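Local atomic coordinates of putative triphosphoribosyl-dephospho-coA synthase (Archaeoglobus fulgidus DSM 4304, PDB entry 3H9P), a protein that is of uncertain function but may bind ATP and act as a triphosphoribosyl-dephospho-CoA synthase. Residues Met76-Leu87 with Leu150-Ala161; His180-Pro188 with Ala199-Glu207. All blocks are in the same frame, centred on the assembly; numbering follows the deposited sequence.

Contact 1 of 2, residues Met76-Leu87 with Leu150-Ala161; sequences MVDIAEAARNRL and LVDGFKISIEGA
The flat guanidinium of R84 lies with one face against the backbone of the turn D152-G153: D152 C sits over its centre, 3.7 Å above the plane, and G153 N nearer the rim. At its edge V151 O accepts R84 NH2 at 2.7 Å, on a lone pair but 23° out of the guanidinium plane, and takes a weak second bond from R84 NE. The F154 ring is met obliquely by A83 CB and L87 CD1, both 4.0 Å from CE2, while S157 OG lies in plane at its edge. This is antiparallel helix packing in an all-helical fold: segments 76-87 and 155-161 run at 170°, and the turn D152-F154 between helices 145-151 and 155-167 lies against R84. With CG anti to the backbone N (chi1 175°) and a bend at chi3, the arginine reaches V151 O, a carbonyl at the end of its helix that is also bonded by Y134 OH. A leucine here would probably deprive V151 O of both arginine donors and uncover the peptide face beneath the guanidinium. Glycine suits G153, where phi is positive and a CB would jam against D152 O. A80 is small enough for F154 and I158 to approach its helix. D152 forms an Asx motif at the start of the next helix, its OD1 accepting K155 N at 3.1 Å.

Contact 2 of 2, residues His180-Pro188 with Ala199-Glu207; sequences HLLSKFPDP and AEKITEWAE
L182, S183, P186 and T203 share the load of this contact, in which the end of helix 171-182 and the loop after it pack along one side of helix 196-208. The two helices are linked through the short helix 188-194, in an all-helical fold. L182 holds CG anti to its own N (chi1 -160°), which swings the branched end into the angle between two successive turns: CD1 meets I202 CG2 at 3.7 Å, the two side chains crossing obliquely, while CG and CD2 rest on A206 CB. A methyl suits A206, whose CB is already 3.7 Å from S183 N. I202 gives CG2 to the leucine; the end of its side chain leads away, and I202 also touches L222 of helix 212-225.

T203 uses its two branches differently. OG1 stands between the backbone N and the carbonyl carbon (chi1 68°), from where it donates to E200 O at 2.6 Å, one turn back in its own helix. That rotation sets T203 CG2 anti to the carbonyl carbon, 3.4 Å from L182 O and close to P186 N; T203 CA adds a CA-H...O contact to L182 O. A beta-branched residue with one polar and one apolar arm thus serves helix and loop together. S183 brings CB against E207 CB, while its OG bonds back to Y179 O.

P186 lays its ring alongside E200, whose chain bends at chi2 so that OE2 comes to the proline CG. The end of the D187 side chain leads away from helix 196-208, its OD1 capping L189 N and bonding T231 OG1, its OD2 bonding I232 N. No direct hydrogen bond crosses between the segments; a water accepts from D187 N at 2.6 Å and donates to A199 O at 2.9 Å.

Contact 1 is the more deeply buried, with no exposed residue among those touching and its centre about 12 Å from that of the chain; contact 2, about 16 Å out, is partly open to solvent. Both rest on apolar packing, but contact 1 adds an arginine bonded to a helix-end carbonyl, whereas contact 2 adds a water bridging its backbones. Consecutive helices 155-167 and 171-182 connect them: I156 packs on L181 and F185, and E159 forms a salt bridge with K184, E159 OE2 to K184 NZ at 3.1 Å. Helix 230-246 touches both contacts, and V151 of contact 1 also packs on K121 of the second subunit.

Contact 1 of 2, residues Met76-Leu87 with Leu150-Ala161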
loop_
_atom_site.group_PDB
_atom_site.type_symbol
_atom_site.label_atom_id
_atom_site.label_comp_id
_atom_site.label_asym_id
_atom_site.label_seq_id
_atom_site.Cartn_x
_atom_site.Cartn_y
_atom_site.Cartn_z
HETATM N N MSE A 76 -29.500 7.143 -9.425
HETATM C CA MSE A 76 -28.205 7.015 -8.756
HETATM C C MSE A 76 -27.888 5.634 -8.143
HETATM O O MSE A 76 -26.749 5.174 -8.215
HETATM C CB MSE A 76 -28.070 8.173 -7.774
HETATM C CG MSE A 76 -27.734 7.835 -6.373
HETATM SE SE MSE A 76 -28.482 9.122 -5.128
HETATM C CE MSE A 76 -28.152 8.170 -3.517
ATOM N N VAL A 77 -28.897 4.969 -7.569
ATOM C CA VAL A 77 -28.715 3.599 -7.075
ATOM C C VAL A 77 -28.583 2.597 -8.206
ATOM O O VAL A 77 -27.777 1.692 -8.130
ATOM C CB VAL A 77 -29.793 3.188 -6.059
ATOM C CG1 VAL A 77 -29.941 1.672 -5.981
ATOM C CG2 VAL A 77 -29.428 3.709 -4.678
ATOM N N ASP A 78 -29.339 2.785 -9.274
ATOM C CA ASP A 78 -29.180 1.995 -10.488
ATOM C C ASP A 78 -27.812 2.122 -11.140
ATOM O O ASP A 78 -27.304 1.136 -11.666
ATOM C CB ASP A 78 -30.272 2.327 -11.487
ATOM C CG ASP A 78 -31.619 1.941 -10.976
ATOM O OD1 ASP A 78 -31.720 0.857 -10.333
ATOM O OD2 ASP A 78 -32.575 2.737 -11.172
ATOM N N ILE A 79 -27.217 3.310 -11.118
ATOM C CA ILE A 79 -25.953 3.501 -11.833
ATOM C C ILE A 79 -24.873 2.768 -11.073
ATOM O O ILE A 79 -24.080 2.002 -11.637
ATOM C CB ILE A 79 -25.551 4.986 -11.912
ATOM C CG1 ILE A 79 -26.666 5.854 -12.525
ATOM C CG2 ILE A 79 -24.183 5.164 -12.651
ATOM C CD1 ILE A 79 -27.036 5.507 -13.887
ATOM N N ALA A 80 -24.878 2.979 -9.759
ATOM C CA ALA A 80 -23.860 2.425 -8.879
ATOM C C ALA A 80 -23.828 0.891 -8.968
ATOM O O ALA A 80 -22.742 0.315 -9.131
ATOM C CB ALA A 80 -24.099 2.900 -7.418
ATOM N N GLU A 81 -25.015 0.253 -8.873
ATOM C CA GLU A 81 -25.182 -1.203 -9.021
ATOM C C GLU A 81 -24.710 -1.740 -10.372
ATOM O O GLU A 81 -24.060 -2.773 -10.434
ATOM C CB GLU A 81 -26.654 -1.661 -8.767
ATOM C CG GLU A 81 -26.839 -3.198 -8.820
ATOM C CD GLU A 81 -28.277 -3.745 -8.576
ATOM O OE1 GLU A 81 -29.283 -2.976 -8.587
ATOM O OE2 GLU A 81 -28.396 -4.986 -8.375
ATOM N N ALA A 82 -25.066 -1.050 -11.452
ATOM C CA ALA A 82 -24.698 -1.488 -12.797
ATOM C C ALA A 82 -23.207 -1.312 -12.999
ATOM O O ALA A 82 -22.574 -2.108 -13.687
ATOM C CB ALA A 82 -25.484 -0.681 -13.842
ATOM N N ALA A 83 -22.655 -0.247 -12.411
ATOM C CA ALA A 83 -21.193 0.012 -12.465
ATOM C C ALA A 83 -20.426 -1.080 -11.706
ATOM O O ALA A 83 -19.439 -1.605 -12.182
ATOM C CB ALA A 83 -20.860 1.412 -11.909
ATOM N N ARG A 84 -20.912 -1.451 -10.529
ATOM C CA ARG A 84 -20.305 -2.579 -9.811
ATOM C C ARG A 84 -20.367 -3.860 -10.658
ATOM O O ARG A 84 -19.389 -4.604 -10.737
ATOM C CB ARG A 84 -21.006 -2.808 -8.489
ATOM C CG ARG A 84 -20.522 -4.013 -7.751
ATOM C CD ARG A 84 -21.261 -4.104 -6.467
ATOM N NE ARG A 84 -20.443 -4.585 -5.376
ATOM C CZ ARG A 84 -20.940 -4.944 -4.189
ATOM N NH1 ARG A 84 -22.259 -4.872 -3.954
ATOM N NH2 ARG A 84 -20.123 -5.385 -3.232
ATOM N N ASN A 85 -21.522 -4.112 -11.265
ATOM C CA ASN A 85 -21.699 -5.261 -12.145
ATOM C C ASN A 85 -20.762 -5.232 -13.370
ATOM O O ASN A 85 -20.107 -6.219 -13.680
ATOM C CB ASN A 85 -23.164 -5.370 -12.564
ATOM C CG ASN A 85 -24.076 -5.841 -11.408
ATOM O OD1 ASN A 85 -23.625 -6.518 -10.472
ATOM N ND2 ASN A 85 -25.362 -5.500 -11.482
ATOM N N ARG A 86 -20.663 -4.087 -14.037
ATOM C CA ARG A 86 -19.685 -3.955 -15.090
ATOM C C ARG A 86 -18.252 -4.142 -14.587
ATOM O O ARG A 86 -17.421 -4.705 -15.283
ATOM C CB ARG A 86 -19.835 -2.631 -15.850
ATOM C CG ARG A 86 -21.000 -2.633 -16.798
ATOM C CD ARG A 86 -21.030 -1.377 -17.734
ATOM N NE ARG A 86 -22.037 -1.618 -18.768
ATOM C CZ ARG A 86 -23.330 -1.311 -18.637
ATOM N NH1 ARG A 86 -23.779 -0.700 -17.534
ATOM N NH2 ARG A 86 -24.175 -1.617 -19.610
ATOM N N LEU A 87 -17.963 -3.685 -13.377
ATOM C CA LEU A 87 -16.605 -3.844 -12.806
ATOM C C LEU A 87 -16.229 -5.311 -12.607
ATOM O O LEU A 87 -15.080 -5.720 -12.864
ATOM C CB LEU A 87 -16.489 -3.075 -11.476
ATOM C CG LEU A 87 -16.283 -1.574 -11.640
ATOM C CD1 LEU A 87 -16.672 -0.832 -10.342
ATOM C CD2 LEU A 87 -14.853 -1.227 -12.065
ATOM N N LEU A 150 -15.085 0.843 -5.511
ATOM C CA LEU A 150 -15.160 0.054 -6.715
ATOM C C LEU A 150 -15.686 -1.331 -6.379
ATOM O O LEU A 150 -16.282 -1.997 -7.244
ATOM C CB LEU A 150 -13.812 0.012 -7.454
ATOM C CG LEU A 150 -13.754 1.019 -8.643
ATOM C CD1 LEU A 150 -13.837 2.430 -8.168
ATOM C CD2 LEU A 150 -12.520 0.839 -9.529
ATOM N N VAL A 151 -15.503 -1.744 -5.125
ATOM C CA VAL A 151 -15.883 -3.083 -4.718
ATOM C C VAL A 151 -17.281 -3.201 -4.054
ATOM O O VAL A 151 -17.911 -4.220 -4.165
ATOM C CB VAL A 151 -14.781 -3.750 -3.823
ATOM C CG1 VAL A 151 -15.343 -4.928 -3.068
ATOM C CG2 VAL A 151 -13.586 -4.205 -4.678
ATOM N N ASP A 152 -17.754 -2.162 -3.376
ATOM C CA ASP A 152 -18.933 -2.288 -2.549
ATOM C C ASP A 152 -20.087 -1.502 -3.102
ATOM O O ASP A 152 -20.945 -1.117 -2.348
ATOM C CB ASP A 152 -18.666 -1.778 -1.117
ATOM C CG ASP A 152 -18.419 -0.218 -1.043
ATOM O OD1 ASP A 152 -18.747 0.607 -1.978
ATOM O OD2 ASP A 152 -17.877 0.187 0.002
ATOM N N GLY A 153 -20.082 -1.192 -4.389
ATOM C CA GLY A 153 -21.182 -0.443 -4.967
ATOM C C GLY A 153 -21.161 1.064 -4.748
ATOM O O GLY A 153 -22.201 1.695 -4.768
ATOM N N PHE A 154 -20.001 1.661 -4.529
ATOM C CA PHE A 154 -19.946 3.124 -4.454
ATOM C C PHE A 154 -20.734 3.713 -3.258
ATOM O O PHE A 154 -21.410 4.731 -3.384
ATOM C CB PHE A 154 -20.405 3.762 -5.792
ATOM C CG PHE A 154 -19.425 3.556 -6.919
ATOM C CD1 PHE A 154 -18.408 4.487 -7.155
ATOM C CD2 PHE A 154 -19.506 2.431 -7.718
ATOM C CE1 PHE A 154 -17.496 4.288 -8.147
ATOM C CE2 PHE A 154 -18.598 2.223 -8.742
ATOM C CZ PHE A 154 -17.571 3.161 -8.963
ATOM N N LYS A 155 -20.616 3.088 -2.101
ATOM C CA LYS A 155 -21.360 3.531 -0.908
ATOM C C LYS A 155 -21.038 4.971 -0.442
ATOM O O LYS A 155 -21.937 5.706 -0.066
ATOM C CB LYS A 155 -21.217 2.528 0.217
ATOM C CG LYS A 155 -22.144 1.310 0.012
ATOM C CD LYS A 155 -21.584 0.041 0.657
ATOM C CE LYS A 155 -21.706 0.030 2.181
ATOM N NZ LYS A 155 -20.884 -1.086 2.813
ATOM N N ILE A 156 -19.783 5.383 -0.478
ATOM C CA ILE A 156 -19.470 6.769 -0.145
ATOM C C ILE A 156 -20.077 7.787 -1.131
ATOM O O ILE A 156 -20.645 8.789 -0.732
ATOM C CB ILE A 156 -17.951 6.963 0.006
ATOM C CG1 ILE A 156 -17.455 6.046 1.142
ATOM C CG2 ILE A 156 -17.636 8.410 0.315
ATOM C CD1 ILE A 156 -15.936 5.645 1.089
ATOM N N SER A 157 -20.023 7.495 -2.416
ATOM C CA SER A 157 -20.538 8.394 -3.418
ATOM C C SER A 157 -22.043 8.615 -3.305
ATOM O O SER A 157 -22.523 9.741 -3.467
ATOM C CB SER A 157 -20.182 7.853 -4.817
ATOM O OG SER A 157 -18.766 7.755 -4.920
ATOM N N ILE A 158 -22.766 7.531 -3.062
ATOM C CA ILE A 158 -24.225 7.535 -2.828
ATOM C C ILE A 158 -24.616 8.354 -1.600
ATOM O O ILE A 158 -25.533 9.176 -1.668
ATOM C CB ILE A 158 -24.774 6.080 -2.659
ATOM C CG1 ILE A 158 -24.666 5.349 -3.990
ATOM C CG2 ILE A 158 -26.252 6.053 -2.130
ATOM C CD1 ILE A 158 -24.742 3.841 -3.866
ATOM N N GLU A 159 -23.895 8.153 -0.507
ATOM C CA GLU A 159 -24.099 8.913 0.733
ATOM C C GLU A 159 -23.810 10.392 0.482
ATOM O O GLU A 159 -24.549 11.260 0.950
ATOM C CB GLU A 159 -23.206 8.351 1.876
ATOM C CG GLU A 159 -22.999 9.302 3.035
ATOM C CD GLU A 159 -21.800 8.965 3.920
ATOM O OE1 GLU A 159 -20.969 8.066 3.576
ATOM O OE2 GLU A 159 -21.678 9.629 4.988
ATOM N N GLY A 160 -22.744 10.679 -0.259
ATOM C CA GLY A 160 -22.454 12.046 -0.671
ATOM C C GLY A 160 -23.573 12.601 -1.563
ATOM O O GLY A 160 -23.972 13.777 -1.403
ATOM N N ALA A 161 -24.120 11.762 -2.457
ATOM C CA ALA A 161 -25.174 12.237 -3.342
ATOM C C ALA A 161 -26.436 12.618 -2.538
ATOM O O ALA A 161 -27.018 13.698 -2.708
ATOM C CB ALA A 161 -25.490 11.203 -4.395
#

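Contact 2 of 2, residues His180-Pro188 with Ala199-Glu207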
loop_
_atom_site.group_PDB
_atom_site.type_symbol
_atom_site.label_atom_id
_atom_site.label_comp_id
_atom_site.label_asym_id
_atom_site.label_seq_id
_atom_site.Cartn_x
_atom_site.Cartn_y
_atom_site.Cartn_z
ATOM N N HIS A 180 -17.719 17.717 4.965
ATOM C CA HIS A 180 -18.285 16.484 5.464
ATOM C C HIS A 180 -17.394 15.276 5.168
ATOM O O HIS A 180 -17.100 14.490 6.074
ATOM C CB HIS A 180 -19.623 16.266 4.816
ATOM C CG HIS A 180 -20.329 15.042 5.285
ATOM N ND1 HIS A 180 -20.915 14.957 6.535
ATOM C CD2 HIS A 180 -20.585 13.864 4.661
ATOM C CE1 HIS A 180 -21.503 13.779 6.661
ATOM N NE2 HIS A 180 -21.315 13.095 5.543
ATOM N N LEU A 181 -17.008 15.088 3.896
ATOM C CA LEU A 181 -16.182 13.921 3.563
ATOM C C LEU A 181 -14.793 14.079 4.210
ATOM O O LEU A 181 -14.239 13.119 4.758
ATOM C CB LEU A 181 -16.103 13.690 2.051
ATOM C CG LEU A 181 -17.437 13.423 1.322
ATOM C CD1 LEU A 181 -17.333 13.408 -0.234
ATOM C CD2 LEU A 181 -18.039 12.150 1.812
ATOM N N LEU A 182 -14.263 15.299 4.194
ATOM C CA LEU A 182 -12.995 15.578 4.850
ATOM C C LEU A 182 -13.003 15.187 6.352
ATOM O O LEU A 182 -12.023 14.608 6.859
ATOM C CB LEU A 182 -12.596 17.052 4.649
ATOM C CG LEU A 182 -11.118 17.444 4.841
ATOM C CD1 LEU A 182 -10.174 16.757 3.805
ATOM C CD2 LEU A 182 -10.964 18.951 4.814
ATOM N N SER A 183 -14.094 15.453 7.067
ATOM C CA SER A 183 -14.123 15.034 8.493
ATOM C C SER A 183 -14.415 13.556 8.773
ATOM O O SER A 183 -14.409 13.132 9.931
ATOM C CB SER A 183 -14.972 15.945 9.418
ATOM O OG SER A 183 -15.726 16.908 8.732
ATOM N N LYS A 184 -14.646 12.767 7.744
ATOM C CA LYS A 184 -15.165 11.434 7.967
ATOM C C LYS A 184 -14.139 10.390 7.544
ATOM O O LYS A 184 -14.028 9.328 8.140
ATOM C CB LYS A 184 -16.471 11.283 7.176
ATOM C CG LYS A 184 -17.329 10.127 7.542
ATOM C CD LYS A 184 -18.545 10.118 6.637
ATOM C CE LYS A 184 -19.541 9.073 7.039
ATOM N NZ LYS A 184 -20.575 9.723 7.867
ATOM N N PHE A 185 -13.378 10.692 6.504
ATOM C CA PHE A 185 -12.498 9.681 5.949
ATOM C C PHE A 185 -11.126 10.292 5.880
ATOM O O PHE A 185 -10.963 11.341 5.258
ATOM C CB PHE A 185 -12.970 9.243 4.565
ATOM C CG PHE A 185 -14.348 8.642 4.553
ATOM C CD1 PHE A 185 -14.578 7.372 5.094
ATOM C CD2 PHE A 185 -15.400 9.339 3.990
ATOM C CE1 PHE A 185 -15.831 6.817 5.065
ATOM C CE2 PHE A 185 -16.678 8.800 3.967
ATOM C CZ PHE A 185 -16.907 7.547 4.511
ATOM N N PRO A 186 -10.159 9.680 6.588
ATOM C CA PRO A 186 -8.749 10.067 6.451
ATOM C C PRO A 186 -8.341 9.767 5.004
ATOM O O PRO A 186 -8.720 8.729 4.454
ATOM C CB PRO A 186 -8.008 9.156 7.438
ATOM C CG PRO A 186 -9.048 8.354 8.155
ATOM C CD PRO A 186 -10.352 8.460 7.393
ATOM N N ASP A 187 -7.656 10.705 4.374
ATOM C CA ASP A 187 -7.305 10.607 2.962
ATOM C C ASP A 187 -6.072 9.711 2.789
ATOM O O ASP A 187 -4.977 10.050 3.291
ATOM C CB ASP A 187 -7.013 12.009 2.396
ATOM C CG ASP A 187 -7.110 12.062 0.871
ATOM O OD1 ASP A 187 -6.402 11.271 0.206
ATOM O OD2 ASP A 187 -7.903 12.883 0.328
ATOM N N PRO A 188 -6.238 8.578 2.085
ATOM C CA PRO A 188 -5.144 7.658 1.808
ATOM C C PRO A 188 -3.913 8.358 1.186
ATOM O O PRO A 188 -2.789 8.012 1.507
ATOM C CB PRO A 188 -5.770 6.647 0.828
ATOM C CG PRO A 188 -6.973 7.287 0.297
ATOM C CD PRO A 188 -7.476 8.183 1.382
ATOM N N ALA A 199 -3.020 12.385 8.682
ATOM C CA ALA A 199 -4.322 12.170 8.026
ATOM C C ALA A 199 -5.528 12.162 9.023
ATOM O O ALA A 199 -6.563 12.788 8.775
ATOM C CB ALA A 199 -4.287 10.911 7.174
ATOM N N GLU A 200 -5.388 11.459 10.138
ATOM C CA GLU A 200 -6.464 11.396 11.149
ATOM C C GLU A 200 -6.704 12.783 11.700
ATOM O O GLU A 200 -7.833 13.151 12.029
ATOM C CB GLU A 200 -6.093 10.453 12.297
ATOM C CG GLU A 200 -7.139 9.402 12.581
ATOM C CD GLU A 200 -6.780 8.046 11.977
ATOM O OE1 GLU A 200 -6.065 7.252 12.631
ATOM O OE2 GLU A 200 -7.211 7.757 10.846
ATOM N N LYS A 201 -5.635 13.568 11.761
ATOM C CA LYS A 201 -5.720 14.886 12.358
ATOM C C LYS A 201 -6.523 15.847 11.501
ATOM O O LYS A 201 -7.151 16.750 12.022
ATOM C CB LYS A 201 -4.334 15.451 12.645
ATOM C CG LYS A 201 -4.329 16.392 13.827
ATOM C CD LYS A 201 -4.212 15.687 15.166
ATOM C CE LYS A 201 -3.686 16.645 16.232
ATOM N NZ LYS A 201 -3.507 16.021 17.601
ATOM N N ILE A 202 -6.495 15.642 10.185
ATOM C CA ILE A 202 -7.285 16.415 9.225
ATOM C C ILE A 202 -8.748 16.236 9.497
ATOM O O ILE A 202 -9.502 17.195 9.488
ATOM C CB ILE A 202 -7.001 15.979 7.763
ATOM C CG1 ILE A 202 -5.515 16.141 7.431
ATOM C CG2 ILE A 202 -7.872 16.778 6.729
ATOM C CD1 ILE A 202 -5.021 17.504 7.668
ATOM N N THR A 203 -9.167 14.999 9.735
ATOM C CA THR A 203 -10.571 14.776 10.009
ATOM C C THR A 203 -10.978 15.611 11.221
ATOM O O THR A 203 -12.014 16.272 11.183
ATOM C CB THR A 203 -10.917 13.315 10.176
ATOM O OG1 THR A 203 -10.307 12.839 11.364
ATOM C CG2 THR A 203 -10.415 12.510 8.978
ATOM N N GLU A 204 -10.126 15.663 12.244
ATOM C CA GLU A 204 -10.452 16.430 13.464
ATOM C C GLU A 204 -10.450 17.934 13.233
ATOM O O GLU A 204 -11.269 18.658 13.837
ATOM C CB GLU A 204 -9.538 16.055 14.632
ATOM C CG GLU A 204 -9.705 14.596 15.013
ATOM C CD GLU A 204 -8.621 14.068 15.937
ATOM O OE1 GLU A 204 -7.554 14.705 16.022
ATOM O OE2 GLU A 204 -8.840 13.006 16.572
ATOM N N TRP A 205 -9.528 18.398 12.380
ATOM C CA TRP A 205 -9.464 19.825 12.064
ATOM C C TRP A 205 -10.621 20.167 11.168
ATOM O O TRP A 205 -11.249 21.215 11.332
ATOM C CB TRP A 205 -8.161 20.212 11.365
ATOM C CG TRP A 205 -6.924 19.956 12.181
ATOM C CD1 TRP A 205 -6.825 19.933 13.549
ATOM C CD2 TRP A 205 -5.612 19.692 11.680
ATOM N NE1 TRP A 205 -5.536 19.651 13.925
ATOM C CE2 TRP A 205 -4.767 19.503 12.798
ATOM C CE3 TRP A 205 -5.062 19.604 10.397
ATOM C CZ2 TRP A 205 -3.389 19.239 12.667
ATOM C CZ3 TRP A 205 -3.706 19.315 10.267
ATOM C CH2 TRP A 205 -2.887 19.134 11.395
ATOM N N ALA A 206 -10.926 19.263 10.227
ATOM C CA ALA A 206 -12.064 19.484 9.336
ATOM C C ALA A 206 -13.342 19.634 10.138
ATOM O O ALA A 206 -14.112 20.533 9.857
ATOM C CB ALA A 206 -12.208 18.376 8.252
ATOM N N GLU A 207 -13.571 18.782 11.134
ATOM C CA GLU A 207 -14.882 18.817 11.808
ATOM C C GLU A 207 -15.012 20.076 12.657
ATOM O O GLU A 207 -16.090 20.439 13.071
ATOM C CB GLU A 207 -15.172 17.552 12.630
ATOM C CG GLU A 207 -14.231 17.306 13.773
ATOM C CD GLU A 207 -14.504 15.992 14.502
ATOM O OE1 GLU A 207 -15.462 15.273 14.128
ATOM O OE2 GLU A 207 -13.773 15.696 15.480
HETATM O O HOH W 1 -7.257 12.781 5.947
#